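PDB 5FYP: phosphoinositol-specific phospholipase C, which probably cleaves phosphoinositides in a calcium-dependent reaction, as a bacterial phospholipase C of the TIM-barrel class. Local coordinates for residues G146-H157 / W174-L185; L165-W174 / A252-R260. All coordinates share one frame; numbering follows the deposited sequence.

Followed from the N terminus, the chain first lays down residues 146-157, ending in helix 151-158, and then 165-174, which begins with helix 165-168. From Trp174, which both contacts share, the run 174-185 comes alongside 146-157 to enter strand 184-189; interaction 1 closes this short loop across 16 intervening residues. Interaction 2 closes a much longer one, 77 residues between its segments, when 252-260 leaves helix 249-254 for strand 258-262 and meets 165-174. The segments alternate along the chain, so the two contacts cross. They also touch directly, Leu154 packing on Leu169, and together tie helices 151-158 and 165-168 to strands of two different sheets.

Interaction 1 (G146-H157 / W174-L185); sequences GKLFTPQDLATH and WPTANDLQGKVL
Leu154 lays its CD2 methyl on the indole of Trp174, 3.5 Å from the centroid of the six-membered ring, a CH-pi contact over the face; its other methyl, CD1, sits nearer the pyrrole side. Phe149 fills the space beside this pair. With CG anti to the backbone N (chi1 178°), its ring reaches in among four side chains: Leu180 CD2 stands over one face, 3.6 Å from Phe149 CD1, the Trp174 CZ3 corner meets the ring near its plane, and Pro175 and Leu185 approach obliquely. Were Trp174 an alanine, Leu154 would probably face a gap and Phe149 CE2 would lose its neighbour. Phe210 of strand 210-211 packs on both Phe149 and Leu154.

The edges are more exposed. At one, the His157 ring lies against Pro175, whose CG is centred over its face at 3.7 Å. At the other, the bent Lys183 chain curls back to bring NZ within 2.7 Å of Gly146 O, with a weak bond to Leu148 O; Lys147 NZ, hydrogen-bonded to Ser105 and salt-bridged to Asp106, also donates to a water that bonds Gly182 O.

Beside Lys183, Val184 N binds Lys147 O (2.9 Å) and Phe149 N binds Val184 O (3.0 Å), making a single beta bridge at the start of strand 184-189, a parallel strand of the TIM-barrel-like phospholipase C fold.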
loop_
_atom_site.group_PDB
_atom_site.type_symbol
_atom_site.label_atom_id
_atom_site.label_comp_id
_atom_site.label_asym_id
_atom_site.label_seq_id
_atom_site.Cartn_x
_atom_site.Cartn_y
_atom_site.Cartn_z
ATOM N N GLY A 146 -0.984 16.165 -6.654
ATOM C CA GLY A 146 -0.529 15.504 -7.842
ATOM C C GLY A 146 0.513 14.443 -7.648
ATOM O O GLY A 146 0.948 13.858 -8.626
ATOM N N LYS A 147 0.917 14.157 -6.397
ATOM C CA LYS A 147 1.915 13.111 -6.171
ATOM C C LYS A 147 1.377 11.711 -6.420
ATOM O O LYS A 147 2.147 10.792 -6.612
ATOM C CB LYS A 147 2.476 13.172 -4.753
ATOM C CG LYS A 147 3.302 14.402 -4.461
ATOM C CD LYS A 147 3.773 14.394 -3.003
ATOM C CE LYS A 147 4.513 15.669 -2.594
ATOM N NZ LYS A 147 5.806 15.820 -3.315
ATOM N N LEU A 148 0.063 11.540 -6.363
ATOM C CA LEU A 148 -0.498 10.179 -6.437
ATOM C C LEU A 148 -0.376 9.557 -7.817
ATOM O O LEU A 148 -0.490 10.237 -8.854
ATOM C CB LEU A 148 -1.960 10.173 -6.019
ATOM C CG LEU A 148 -2.224 10.616 -4.576
ATOM C CD1 LEU A 148 -3.696 10.474 -4.286
ATOM C CD2 LEU A 148 -1.417 9.833 -3.586
ATOM N N PHE A 149 -0.137 8.259 -7.805
ATOM C CA PHE A 149 -0.298 7.370 -8.950
ATOM C C PHE A 149 -1.420 6.400 -8.552
ATOM O O PHE A 149 -1.313 5.755 -7.526
ATOM C CB PHE A 149 1.004 6.626 -9.234
ATOM C CG PHE A 149 0.926 5.651 -10.370
ATOM C CD1 PHE A 149 1.032 6.071 -11.672
ATOM C CD2 PHE A 149 0.778 4.291 -10.135
ATOM C CE1 PHE A 149 0.979 5.180 -12.736
ATOM C CE2 PHE A 149 0.720 3.397 -11.191
ATOM C CZ PHE A 149 0.811 3.838 -12.490
ATOM N N THR A 150 -2.478 6.362 -9.352
ATOM C CA THR A 150 -3.719 5.689 -8.989
ATOM C C THR A 150 -4.046 4.543 -9.946
ATOM O O THR A 150 -3.422 4.396 -10.999
ATOM C CB THR A 150 -4.871 6.676 -9.027
ATOM O OG1 THR A 150 -5.113 7.009 -10.410
ATOM C CG2 THR A 150 -4.579 7.939 -8.208
ATOM N N PRO A 151 -5.075 3.757 -9.616
ATOM C CA PRO A 151 -5.470 2.670 -10.529
ATOM C C PRO A 151 -5.772 3.120 -11.955
ATOM O O PRO A 151 -5.343 2.479 -12.909
ATOM C CB PRO A 151 -6.662 2.058 -9.818
ATOM C CG PRO A 151 -6.396 2.264 -8.350
ATOM C CD PRO A 151 -5.745 3.627 -8.306
ATOM N N GLN A 152 -6.487 4.219 -12.118
ATOM C CA GLN A 152 -6.734 4.703 -13.469
ATOM C C GLN A 152 -5.442 5.055 -14.210
ATOM O O GLN A 152 -5.344 4.875 -15.417
ATOM C CB GLN A 152 -7.650 5.904 -13.418
ATOM C CG GLN A 152 -7.939 6.535 -14.773
ATOM C CD GLN A 152 -8.672 5.595 -15.701
ATOM O OE1 GLN A 152 -9.842 5.352 -15.501
ATOM N NE2 GLN A 152 -8.003 5.099 -16.736
ATOM N N ASP A 153 -4.458 5.595 -13.499
ATOM C CA ASP A 153 -3.183 5.896 -14.135
ATOM C C ASP A 153 -2.536 4.631 -14.672
ATOM O O ASP A 153 -1.981 4.605 -15.770
ATOM C CB ASP A 153 -2.268 6.608 -13.160
ATOM C CG ASP A 153 -2.866 7.905 -12.644
ATOM O OD1 ASP A 153 -3.586 8.611 -13.408
ATOM O OD2 ASP A 153 -2.567 8.261 -11.474
ATOM N N LEU A 154 -2.571 3.552 -13.876
ATOM C CA LEU A 154 -2.032 2.277 -14.309
ATOM C C LEU A 154 -2.813 1.736 -15.493
ATOM O O LEU A 154 -2.249 1.236 -16.458
ATOM C CB LEU A 154 -2.040 1.298 -13.154
ATOM C CG LEU A 154 -1.513 -0.107 -13.497
ATOM C CD1 LEU A 154 -0.078 -0.109 -13.974
ATOM C CD2 LEU A 154 -1.693 -0.988 -12.275
ATOM N N ALA A 155 -4.131 1.841 -15.420
ATOM C CA ALA A 155 -5.008 1.360 -16.493
ATOM C C ALA A 155 -4.692 2.046 -17.816
ATOM O O ALA A 155 -4.540 1.394 -18.857
ATOM C CB ALA A 155 -6.456 1.547 -16.094
ATOM N N THR A 156 -4.554 3.354 -17.786
ATOM C CA THR A 156 -4.170 4.080 -18.977
ATOM C C THR A 156 -2.811 3.608 -19.484
ATOM O O THR A 156 -2.624 3.415 -20.687
ATOM C CB THR A 156 -4.180 5.575 -18.683
ATOM O OG1 THR A 156 -5.529 5.956 -18.404
ATOM C CG2 THR A 156 -3.623 6.383 -19.847
ATOM N N HIS A 157 -1.856 3.409 -18.588
ATOM C CA HIS A 157 -0.525 2.950 -18.986
ATOM C C HIS A 157 -0.583 1.652 -19.807
ATOM O O HIS A 157 0.123 1.516 -20.793
ATOM C CB HIS A 157 0.376 2.750 -17.776
ATOM C CG HIS A 157 1.739 2.289 -18.138
ATOM N ND1 HIS A 157 2.678 3.116 -18.708
ATOM C CD2 HIS A 157 2.305 1.062 -18.060
ATOM C CE1 HIS A 157 3.781 2.432 -18.928
ATOM N NE2 HIS A 157 3.580 1.182 -18.554
ATOM N N TRP A 174 4.114 -2.552 -15.423
ATOM C CA TRP A 174 3.849 -1.235 -14.831
ATOM C C TRP A 174 4.881 -0.226 -15.346
ATOM O O TRP A 174 5.954 -0.615 -15.822
ATOM C CB TRP A 174 3.953 -1.315 -13.308
ATOM C CG TRP A 174 2.856 -2.078 -12.629
ATOM C CD1 TRP A 174 2.395 -3.328 -12.929
ATOM C CD2 TRP A 174 2.119 -1.652 -11.467
ATOM N NE1 TRP A 174 1.403 -3.693 -12.043
ATOM C CE2 TRP A 174 1.220 -2.688 -11.134
ATOM C CE3 TRP A 174 2.125 -0.489 -10.674
ATOM C CZ2 TRP A 174 0.340 -2.591 -10.079
ATOM C CZ3 TRP A 174 1.250 -0.398 -9.621
ATOM C CH2 TRP A 174 0.349 -1.433 -9.353
ATOM N N PRO A 175 4.620 1.084 -15.150
ATOM C CA PRO A 175 5.693 2.050 -15.361
ATOM C C PRO A 175 6.913 1.694 -14.508
ATOM O O PRO A 175 6.815 1.045 -13.447
ATOM C CB PRO A 175 5.066 3.377 -14.915
ATOM C CG PRO A 175 3.576 3.147 -15.042
ATOM C CD PRO A 175 3.408 1.722 -14.629
ATOM N N THR A 176 8.066 2.142 -14.973
ATOM C CA THR A 176 9.312 1.864 -14.256
ATOM C C THR A 176 9.425 2.728 -13.019
ATOM O O THR A 176 8.718 3.742 -12.868
ATOM C CB THR A 176 10.568 2.096 -15.126
ATOM O OG1 THR A 176 10.607 3.479 -15.433
ATOM C CG2 THR A 176 10.534 1.239 -16.398
ATOM N N ALA A 177 10.343 2.376 -12.130
ATOM C CA ALA A 177 10.630 3.256 -10.991
ATOM C C ALA A 177 11.025 4.659 -11.460
ATOM O O ALA A 177 10.592 5.644 -10.860
ATOM C CB ALA A 177 11.648 2.654 -10.073
ATOM N N ASN A 178 11.823 4.756 -12.519
ATOM C CA ASN A 178 12.161 6.066 -13.097
ATOM C C ASN A 178 10.901 6.829 -13.530
ATOM O O ASN A 178 10.751 8.014 -13.253
ATOM C CB ASN A 178 13.097 5.893 -14.296
ATOM C CG ASN A 178 13.515 7.206 -14.882
ATOM O OD1 ASN A 178 14.093 7.997 -14.182
ATOM N ND2 ASN A 178 13.173 7.456 -16.128
ATOM N N ASP A 179 9.985 6.141 -14.220
ATOM C CA ASP A 179 8.736 6.757 -14.637
ATOM C C ASP A 179 7.938 7.271 -13.419
ATOM O O ASP A 179 7.202 8.256 -13.526
ATOM C CB ASP A 179 7.820 5.764 -15.358
ATOM C CG ASP A 179 8.322 5.292 -16.698
ATOM O OD1 ASP A 179 9.065 6.021 -17.380
ATOM O OD2 ASP A 179 7.907 4.150 -17.074
ATOM N N LEU A 180 8.067 6.559 -12.303
ATOM C CA LEU A 180 7.328 6.845 -11.075
ATOM C C LEU A 180 8.113 7.677 -10.059
ATOM O O LEU A 180 7.750 7.748 -8.889
ATOM C CB LEU A 180 6.853 5.540 -10.441
ATOM C CG LEU A 180 5.873 4.707 -11.259
ATOM C CD1 LEU A 180 5.711 3.350 -10.619
ATOM C CD2 LEU A 180 4.561 5.412 -11.414
ATOM N N GLN A 181 9.164 8.359 -10.508
ATOM C CA GLN A 181 9.902 9.221 -9.595
ATOM C C GLN A 181 8.982 10.243 -8.975
ATOM O O GLN A 181 8.146 10.849 -9.661
ATOM C CB GLN A 181 10.946 10.042 -10.348
ATOM C CG GLN A 181 12.263 9.415 -10.586
ATOM C CD GLN A 181 13.169 10.362 -11.358
ATOM O OE1 GLN A 181 13.343 11.536 -10.985
ATOM N NE2 GLN A 181 13.705 9.874 -12.414
ATOM N N GLY A 182 9.151 10.450 -7.676
ATOM C CA GLY A 182 8.350 11.429 -6.968
ATOM C C GLY A 182 6.903 11.054 -6.712
ATOM O O GLY A 182 6.154 11.870 -6.186
ATOM N N LYS A 183 6.521 9.825 -7.051
ATOM C CA LYS A 183 5.139 9.417 -6.899
ATOM C C LYS A 183 4.887 8.737 -5.549
ATOM O O LYS A 183 5.791 8.196 -4.903
ATOM C CB LYS A 183 4.703 8.509 -8.049
ATOM C CG LYS A 183 4.867 9.093 -9.456
ATOM C CD LYS A 183 4.186 10.418 -9.715
ATOM C CE LYS A 183 2.691 10.327 -9.665
ATOM N NZ LYS A 183 2.157 11.726 -9.700
ATOM N N VAL A 184 3.616 8.775 -5.156
ATOM C CA VAL A 184 3.086 8.062 -3.987
ATOM C C VAL A 184 1.937 7.169 -4.460
ATOM O O VAL A 184 1.063 7.594 -5.189
ATOM C CB VAL A 184 2.593 9.048 -2.930
ATOM C CG1 VAL A 184 1.895 8.345 -1.780
ATOM C CG2 VAL A 184 3.745 9.906 -2.412
ATOM N N LEU A 185 2.002 5.900 -4.044
ATOM C CA LEU A 185 0.966 4.898 -4.298
ATOM C C LEU A 185 0.313 4.535 -2.982
ATOM O O LEU A 185 1.007 4.182 -2.043
ATOM C CB LEU A 185 1.546 3.617 -4.933
ATOM C CG LEU A 185 1.987 3.697 -6.387
ATOM C CD1 LEU A 185 3.223 4.545 -6.587
ATOM C CD2 LEU A 185 2.221 2.309 -6.940
HETATM O O HOH W 1 6.847 14.499 -5.805
#

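Interaction 2 (L165-W174 / A252-R260); sequences LQGNLKGKSW and AFAYSHIGR
Ser256 is gripped on both its polar oxygens, by the turn after helix 165-168 and by Trp174 just beyond it. Its hydroxyl donates to Lys172 O at 2.7 Å, in the carbonyl plane, while its own carbonyl O receives Trp174 NE1 at 2.8 Å. That second bond is nearly straight (162°); the acceptor lies in the indole plane, although the N-H reaches the carbonyl from a tilt of 29°. The hydroxyl oxygen also accepts from a water, which donates to Ala254 O as well and takes the N-H of Gly171, so a single solvent molecule serves three polar groups of the Leu169-Lys172 turn and the end of helix 249-254. With OG beside its backbone N and anti to the carbonyl carbon (chi1 -62°), Ser256 turns its hydroxyl to Lys172 O and this water together.

The backbone explains why Ser256 stands here. Helix 249-254 ends in a Schellman motif, with Ser256 at positive phi and Ser256 N and His257 N bonded back to Phe253 O and Ala252 O; strand 258-262, a parallel strand of the barrel-like fold, follows at once. Facing this helix end, Leu169 to Lys172 form a type II turn closed by Lys172 N on Leu169 O.

His257 donates from NE2 to Gln166 O at 2.8 Å, on a carbonyl lone pair and in the imidazole plane. Its ND1 is bonded to Asn239 OD1, so both ring nitrogens are engaged and the ring's rotation is fixed; the Gln166 amide turns elsewhere, giving its NE2 to Gly223 O.

Apolar surfaces flank these bonds. Ile258 CG1 comes over the Trp174 indole, 3.5 Å from CZ2, and on the outer side Lys170 passes its CD methylene over the Tyr255 ring, 4.1 Å from the ring centroid.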
loop_
_atom_site.group_PDB
_atom_site.type_symbol
_atom_site.label_atom_id
_atom_site.label_comp_id
_atom_site.label_asym_id
_atom_site.label_seq_id
_atom_site.Cartn_x
_atom_site.Cartn_y
_atom_site.Cartn_z
ATOM N N LEU A 165 -8.383 -4.005 -14.871
ATOM C CA LEU A 165 -6.978 -4.172 -14.474
ATOM C C LEU A 165 -6.680 -5.608 -14.079
ATOM O O LEU A 165 -5.596 -6.139 -14.373
ATOM C CB LEU A 165 -6.644 -3.288 -13.275
ATOM C CG LEU A 165 -6.383 -1.821 -13.612
ATOM C CD1 LEU A 165 -6.378 -1.002 -12.336
ATOM C CD2 LEU A 165 -5.069 -1.686 -14.365
ATOM N N GLN A 166 -7.612 -6.238 -13.365
ATOM C CA GLN A 166 -7.320 -7.531 -12.745
ATOM C C GLN A 166 -6.717 -8.509 -13.732
ATOM O O GLN A 166 -5.668 -9.113 -13.479
ATOM C CB GLN A 166 -8.608 -8.075 -12.143
ATOM C CG GLN A 166 -8.413 -9.380 -11.415
ATOM C CD GLN A 166 -9.713 -10.045 -11.016
ATOM O OE1 GLN A 166 -10.715 -10.008 -11.753
ATOM N NE2 GLN A 166 -9.707 -10.698 -9.886
ATOM N N GLY A 167 -7.427 -8.693 -14.833
ATOM C CA GLY A 167 -6.986 -9.614 -15.876
ATOM C C GLY A 167 -6.117 -8.989 -16.942
ATOM O O GLY A 167 -5.253 -9.676 -17.520
ATOM N N ASN A 168 -6.309 -7.709 -17.245
ATOM C CA ASN A 168 -5.510 -7.088 -18.304
ATOM C C ASN A 168 -4.071 -6.827 -17.917
ATOM O O ASN A 168 -3.215 -6.695 -18.786
ATOM C CB ASN A 168 -6.193 -5.847 -18.840
ATOM C CG ASN A 168 -7.459 -6.172 -19.621
ATOM O OD1 ASN A 168 -7.665 -7.297 -20.052
ATOM N ND2 ASN A 168 -8.263 -5.173 -19.861
ATOM N N LEU A 169 -3.780 -6.818 -16.619
ATOM C CA LEU A 169 -2.379 -6.702 -16.189
ATOM C C LEU A 169 -1.519 -7.890 -16.541
ATOM O O LEU A 169 -0.302 -7.748 -16.608
ATOM C CB LEU A 169 -2.284 -6.430 -14.695
ATOM C CG LEU A 169 -2.532 -4.953 -14.328
ATOM C CD1 LEU A 169 -2.842 -4.820 -12.846
ATOM C CD2 LEU A 169 -1.326 -4.120 -14.675
ATOM N N LYS A 170 -2.117 -9.062 -16.735
ATOM C CA LYS A 170 -1.331 -10.243 -17.034
ATOM C C LYS A 170 -0.536 -10.017 -18.328
ATOM O O LYS A 170 -1.094 -9.688 -19.363
ATOM C CB LYS A 170 -2.243 -11.460 -17.157
ATOM C CG LYS A 170 -1.491 -12.761 -17.323
ATOM C CD LYS A 170 -2.485 -13.914 -17.564
ATOM C CE LYS A 170 -2.927 -13.793 -19.029
ATOM N NZ LYS A 170 -3.522 -14.972 -19.595
ATOM N N GLY A 171 0.755 -10.191 -18.242
ATOM C CA GLY A 171 1.628 -10.001 -19.413
ATOM C C GLY A 171 2.051 -8.568 -19.636
ATOM O O GLY A 171 2.759 -8.286 -20.586
ATOM N N LYS A 172 1.679 -7.677 -18.719
ATOM C CA LYS A 172 1.986 -6.252 -18.898
ATOM C C LYS A 172 2.953 -5.752 -17.819
ATOM O O LYS A 172 3.047 -6.226 -16.694
ATOM C CB LYS A 172 0.686 -5.425 -18.929
ATOM C CG LYS A 172 -0.199 -5.611 -20.205
ATOM C CD LYS A 172 0.194 -4.644 -21.321
ATOM C CE LYS A 172 -0.705 -4.581 -22.536
ATOM N NZ LYS A 172 -1.377 -5.842 -22.872
ATOM N N SER A 173 3.659 -4.701 -18.182
ATOM C CA SER A 173 4.586 -4.017 -17.281
ATOM C C SER A 173 3.960 -2.745 -16.731
ATOM O O SER A 173 3.367 -1.932 -17.461
ATOM C CB SER A 173 5.864 -3.634 -18.029
ATOM O OG SER A 173 6.534 -4.783 -18.444
ATOM N N TRP A 174 4.114 -2.552 -15.423
ATOM C CA TRP A 174 3.849 -1.235 -14.831
ATOM C C TRP A 174 4.881 -0.226 -15.346
ATOM O O TRP A 174 5.954 -0.615 -15.822
ATOM C CB TRP A 174 3.953 -1.315 -13.308
ATOM C CG TRP A 174 2.856 -2.078 -12.629
ATOM C CD1 TRP A 174 2.395 -3.328 -12.929
ATOM C CD2 TRP A 174 2.119 -1.652 -11.467
ATOM N NE1 TRP A 174 1.403 -3.693 -12.043
ATOM C CE2 TRP A 174 1.220 -2.688 -11.134
ATOM C CE3 TRP A 174 2.125 -0.489 -10.674
ATOM C CZ2 TRP A 174 0.340 -2.591 -10.079
ATOM C CZ3 TRP A 174 1.250 -0.398 -9.621
ATOM C CH2 TRP A 174 0.349 -1.433 -9.353
ATOM N N ALA A 252 0.481 -13.628 -8.067
ATOM C CA ALA A 252 0.426 -12.168 -8.172
ATOM C C ALA A 252 1.457 -11.667 -9.189
ATOM O O ALA A 252 1.166 -10.873 -10.085
ATOM C CB ALA A 252 0.650 -11.522 -6.820
ATOM N N PHE A 253 2.685 -12.157 -9.047
ATOM C CA PHE A 253 3.764 -11.837 -9.961
ATOM C C PHE A 253 3.402 -12.178 -11.399
ATOM O O PHE A 253 3.606 -11.379 -12.333
ATOM C CB PHE A 253 5.044 -12.580 -9.497
ATOM C CG PHE A 253 6.224 -12.459 -10.433
ATOM C CD1 PHE A 253 7.084 -11.411 -10.381
ATOM C CD2 PHE A 253 6.452 -13.436 -11.375
ATOM C CE1 PHE A 253 8.164 -11.335 -11.247
ATOM C CE2 PHE A 253 7.543 -13.368 -12.241
ATOM C CZ PHE A 253 8.382 -12.307 -12.174
ATOM N N ALA A 254 2.850 -13.364 -11.618
ATOM C CA ALA A 254 2.445 -13.795 -12.975
ATOM C C ALA A 254 1.404 -12.855 -13.591
ATOM O O ALA A 254 1.347 -12.666 -14.813
ATOM C CB ALA A 254 1.921 -15.210 -12.942
ATOM N N TYR A 255 0.538 -12.321 -12.749
ATOM C CA TYR A 255 -0.528 -11.402 -13.161
ATOM C C TYR A 255 -0.129 -9.934 -13.133
ATOM O O TYR A 255 -0.980 -9.073 -13.390
ATOM C CB TYR A 255 -1.816 -11.627 -12.323
ATOM C CG TYR A 255 -2.769 -12.590 -12.987
ATOM C CD1 TYR A 255 -2.554 -13.969 -12.959
ATOM C CD2 TYR A 255 -3.858 -12.107 -13.709
ATOM C CE1 TYR A 255 -3.436 -14.809 -13.637
ATOM C CE2 TYR A 255 -4.723 -12.933 -14.362
ATOM C CZ TYR A 255 -4.497 -14.292 -14.355
ATOM O OH TYR A 255 -5.382 -15.078 -15.058
ATOM N N SER A 256 1.150 -9.632 -12.847
ATOM C CA SER A 256 1.588 -8.222 -12.700
ATOM C C SER A 256 0.741 -7.487 -11.676
ATOM O O SER A 256 0.452 -6.300 -11.821
ATOM C CB SER A 256 1.647 -7.483 -14.018
ATOM O OG SER A 256 2.607 -8.136 -14.844
ATOM N N HIS A 257 0.360 -8.207 -10.599
ATOM C CA HIS A 257 -0.212 -7.540 -9.425
ATOM C C HIS A 257 0.877 -7.384 -8.376
ATOM O O HIS A 257 1.695 -8.275 -8.188
ATOM C CB HIS A 257 -1.331 -8.379 -8.797
ATOM C CG HIS A 257 -2.544 -8.573 -9.661
ATOM N ND1 HIS A 257 -3.661 -9.172 -9.152
ATOM C CD2 HIS A 257 -2.823 -8.301 -10.944
ATOM C CE1 HIS A 257 -4.580 -9.265 -10.095
ATOM N NE2 HIS A 257 -4.091 -8.764 -11.199
ATOM N N ILE A 258 0.863 -6.279 -7.628
ATOM C CA ILE A 258 1.872 -6.072 -6.589
ATOM C C ILE A 258 1.494 -6.877 -5.363
ATOM O O ILE A 258 0.476 -6.588 -4.686
ATOM C CB ILE A 258 2.051 -4.595 -6.242
ATOM C CG1 ILE A 258 2.310 -3.747 -7.479
ATOM C CG2 ILE A 258 3.151 -4.420 -5.210
ATOM C CD1 ILE A 258 3.489 -4.169 -8.317
ATOM N N GLY A 259 2.301 -7.891 -5.048
ATOM C CA GLY A 259 2.063 -8.760 -3.893
ATOM C C GLY A 259 2.794 -8.291 -2.677
ATOM O O GLY A 259 3.984 -7.977 -2.753
ATOM N N ARG A 260 2.095 -8.311 -1.543
ATOM C CA ARG A 260 2.691 -8.013 -0.234
ATOM C C ARG A 260 2.492 -9.219 0.665
ATOM O O ARG A 260 1.398 -9.790 0.714
ATOM C CB ARG A 260 2.059 -6.787 0.394
ATOM C CG ARG A 260 2.659 -6.401 1.738
ATOM C CD ARG A 260 2.319 -4.954 2.097
ATOM N NE ARG A 260 2.815 -4.507 3.397
ATOM C CZ ARG A 260 2.228 -4.780 4.530
ATOM N NH1 ARG A 260 1.175 -5.589 4.569
ATOM N NH2 ARG A 260 2.730 -4.263 5.653
HETATM O O HOH W 2 2.399 -10.471 -16.064
#